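Local coordinates for protein serine protease p27 (Human astrovirus 1, PDB 2W5E) that is a trypsin-like serine protease with a charge-relay triad, probably cleaving the viral non-structural polyprotein into its functional products, at residues V92-Y97 with A129-K134. Residues are numbered along the deposited sequence; the frame is centred on the assembly and turned at random.
Sequences VTVMAY and APVCDK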
loop_
_atom_site.group_PDB
_atom_site.type_symbol
_atom_site.label_atom_id
_atom_site.label_comp_id
_atom_site.label_asym_id
_atom_site.label_seq_id
_atom_site.Cartn_x
_atom_site.Cartn_y
_atom_site.Cartn_z
ATOM N N VAL A 92 -7.999 -18.122 -16.241
ATOM C CA VAL A 92 -7.886 -16.707 -16.612
ATOM C C VAL A 92 -8.879 -15.830 -15.866
ATOM O O VAL A 92 -9.867 -16.325 -15.325
ATOM C CB VAL A 92 -8.102 -16.486 -18.144
ATOM C CG1 VAL A 92 -7.041 -17.209 -18.964
ATOM C CG2 VAL A 92 -9.509 -16.902 -18.573
ATOM N N THR A 93 -8.586 -14.531 -15.834
ATOM C CA THR A 93 -9.544 -13.494 -15.468
ATOM C C THR A 93 -9.651 -12.581 -16.697
ATOM O O THR A 93 -8.636 -12.111 -17.214
ATOM C CB THR A 93 -9.063 -12.658 -14.245
ATOM O OG1 THR A 93 -8.837 -13.517 -13.117
ATOM C CG2 THR A 93 -10.102 -11.596 -13.858
ATOM N N VAL A 94 -10.869 -12.367 -17.181
ATOM C CA VAL A 94 -11.095 -11.457 -18.312
ATOM C C VAL A 94 -11.828 -10.210 -17.821
ATOM O O VAL A 94 -12.864 -10.319 -17.168
ATOM C CB VAL A 94 -11.895 -12.136 -19.464
ATOM C CG1 VAL A 94 -11.898 -11.252 -20.718
ATOM C CG2 VAL A 94 -11.322 -13.503 -19.790
ATOM N N MET A 95 -11.276 -9.033 -18.131
ATOM C CA MET A 95 -11.863 -7.748 -17.726
ATOM C C MET A 95 -12.165 -6.921 -18.961
ATOM O O MET A 95 -11.272 -6.681 -19.775
ATOM C CB MET A 95 -10.894 -6.923 -16.878
ATOM C CG MET A 95 -10.261 -7.592 -15.678
ATOM S SD MET A 95 -9.279 -6.358 -14.794
ATOM C CE MET A 95 -7.912 -6.059 -15.906
ATOM N N ALA A 96 -13.408 -6.465 -19.083
ATOM C CA ALA A 96 -13.856 -5.733 -20.264
ATOM C C ALA A 96 -14.863 -4.647 -19.917
ATOM O O ALA A 96 -15.564 -4.733 -18.902
ATOM C CB ALA A 96 -14.462 -6.700 -21.278
ATOM N N TYR A 97 -14.919 -3.617 -20.760
ATOM C CA TYR A 97 -16.033 -2.684 -20.742
ATOM C C TYR A 97 -17.050 -3.132 -21.782
ATOM O O TYR A 97 -16.747 -3.215 -22.969
ATOM C CB TYR A 97 -15.585 -1.242 -21.000
ATOM C CG TYR A 97 -15.154 -0.502 -19.755
ATOM C CD1 TYR A 97 -16.079 -0.143 -18.778
ATOM C CD2 TYR A 97 -13.820 -0.159 -19.557
ATOM C CE1 TYR A 97 -15.688 0.534 -17.631
ATOM C CE2 TYR A 97 -13.416 0.524 -18.416
ATOM C CZ TYR A 97 -14.351 0.862 -17.457
ATOM O OH TYR A 97 -13.950 1.545 -16.335
ATOM N N ALA A 129 -10.276 -6.524 -24.791
ATOM C CA ALA A 129 -10.172 -6.848 -23.361
ATOM C C ALA A 129 -8.919 -7.659 -23.020
ATOM O O ALA A 129 -8.595 -8.627 -23.711
ATOM C CB ALA A 129 -11.402 -7.592 -22.900
ATOM N N PRO A 130 -8.214 -7.269 -21.943
ATOM C CA PRO A 130 -7.076 -8.064 -21.506
ATOM C C PRO A 130 -7.548 -9.397 -20.918
ATOM O O PRO A 130 -8.524 -9.439 -20.158
ATOM C CB PRO A 130 -6.428 -7.189 -20.424
ATOM C CG PRO A 130 -7.556 -6.368 -19.885
ATOM C CD PRO A 130 -8.444 -6.101 -21.070
ATOM N N VAL A 131 -6.875 -10.471 -21.301
ATOM C CA VAL A 131 -7.097 -11.779 -20.699
ATOM C C VAL A 131 -5.899 -12.044 -19.797
ATOM O O VAL A 131 -4.786 -12.197 -20.284
ATOM C CB VAL A 131 -7.259 -12.890 -21.767
ATOM C CG1 VAL A 131 -7.585 -14.227 -21.107
ATOM C CG2 VAL A 131 -8.367 -12.518 -22.762
ATOM N N CYS A 132 -6.138 -12.075 -18.487
ATOM C CA CYS A 132 -5.061 -12.172 -17.488
ATOM C C CYS A 132 -4.952 -13.561 -16.859
ATOM O O CYS A 132 -5.898 -14.330 -16.906
ATOM C CB CYS A 132 -5.283 -11.136 -16.381
ATOM S SG CYS A 132 -5.266 -9.422 -16.959
ATOM N N ASP A 133 -3.793 -13.873 -16.273
ATOM C CA ASP A 133 -3.644 -15.091 -15.468
ATOM C C ASP A 133 -4.255 -14.900 -14.073
ATOM O O ASP A 133 -4.847 -13.858 -13.790
ATOM C CB ASP A 133 -2.172 -15.568 -15.404
ATOM C CG ASP A 133 -1.241 -14.597 -14.667
ATOM O OD1 ASP A 133 -1.700 -13.720 -13.902
ATOM O OD2 ASP A 133 -0.016 -14.724 -14.855
ATOM N N LYS A 134 -4.106 -15.905 -13.208
ATOM C CA LYS A 134 -4.680 -15.869 -11.849
ATOM C C LYS A 134 -4.046 -14.811 -10.943
ATOM O O LYS A 134 -4.559 -14.529 -9.861
ATOM C CB LYS A 134 -4.599 -17.252 -11.176
ATOM C CG LYS A 134 -3.185 -17.828 -11.028
ATOM C CD LYS A 134 -3.256 -19.243 -10.460
ATOM C CE LYS A 134 -2.351 -20.197 -11.218
ATOM N NZ LYS A 134 -0.987 -20.299 -10.634
HETATM O O HOH W 1 -6.474 -12.251 -12.074
#
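Val131 holds CG1 anti to its backbone N (chi1 -176°), which carries that methyl in between Val92 and Val94; on the far face Met95 runs out extended and then bends at chi3, -70°, bringing CE to the CG corner of the Pro130 ring, the two side chains crossing at about a right angle. Both touches belong to the seam where antiparallel strands 91-98 and 130-132, the two end strands in the order of the six-stranded sheet, meet and close the C-terminal barrel of the chymotrypsin-like fold. Two good bonds pair Thr93 with Cys132. Cys132 N reaches Thr93 O at 2.8 Å, nearly straight, whereas Thr93 N meets Cys132 O at 2.9 Å from well above the carbonyl plane. Further along, the link from Met95 N to Pro130 O is weak at 3.4 Å. Pro130 has no N-H to return, and Met95 O is buried without a hydrogen-bond partner, with Pro130 CD lying against it.

Inside the barrel, Val131 CG1 sits 3.7 Å from Val92 CG1, while the side chains of Val94 and Val131 run side by side; Leu116 and Tyr118 of strand 115-119 pack on this cluster. Leu13 of strand 13-18 covers Met95 and Pro130 on the other face. Ala96 CB and Ala129 CB touch at 3.6 Å toward the active-site end, with Ala129 about 7 Å, side chain to side chain, from the catalytic Ser127. At the opposite end, His5, a cadmium ligand, hydrogen-bonds Thr93 OG1 through ND1. Thr93 OG1 also donates to a water at 2.9 Å, which carries the pairing past the last direct backbone bond by donating in turn to Asp133 O, 2.9 Å away.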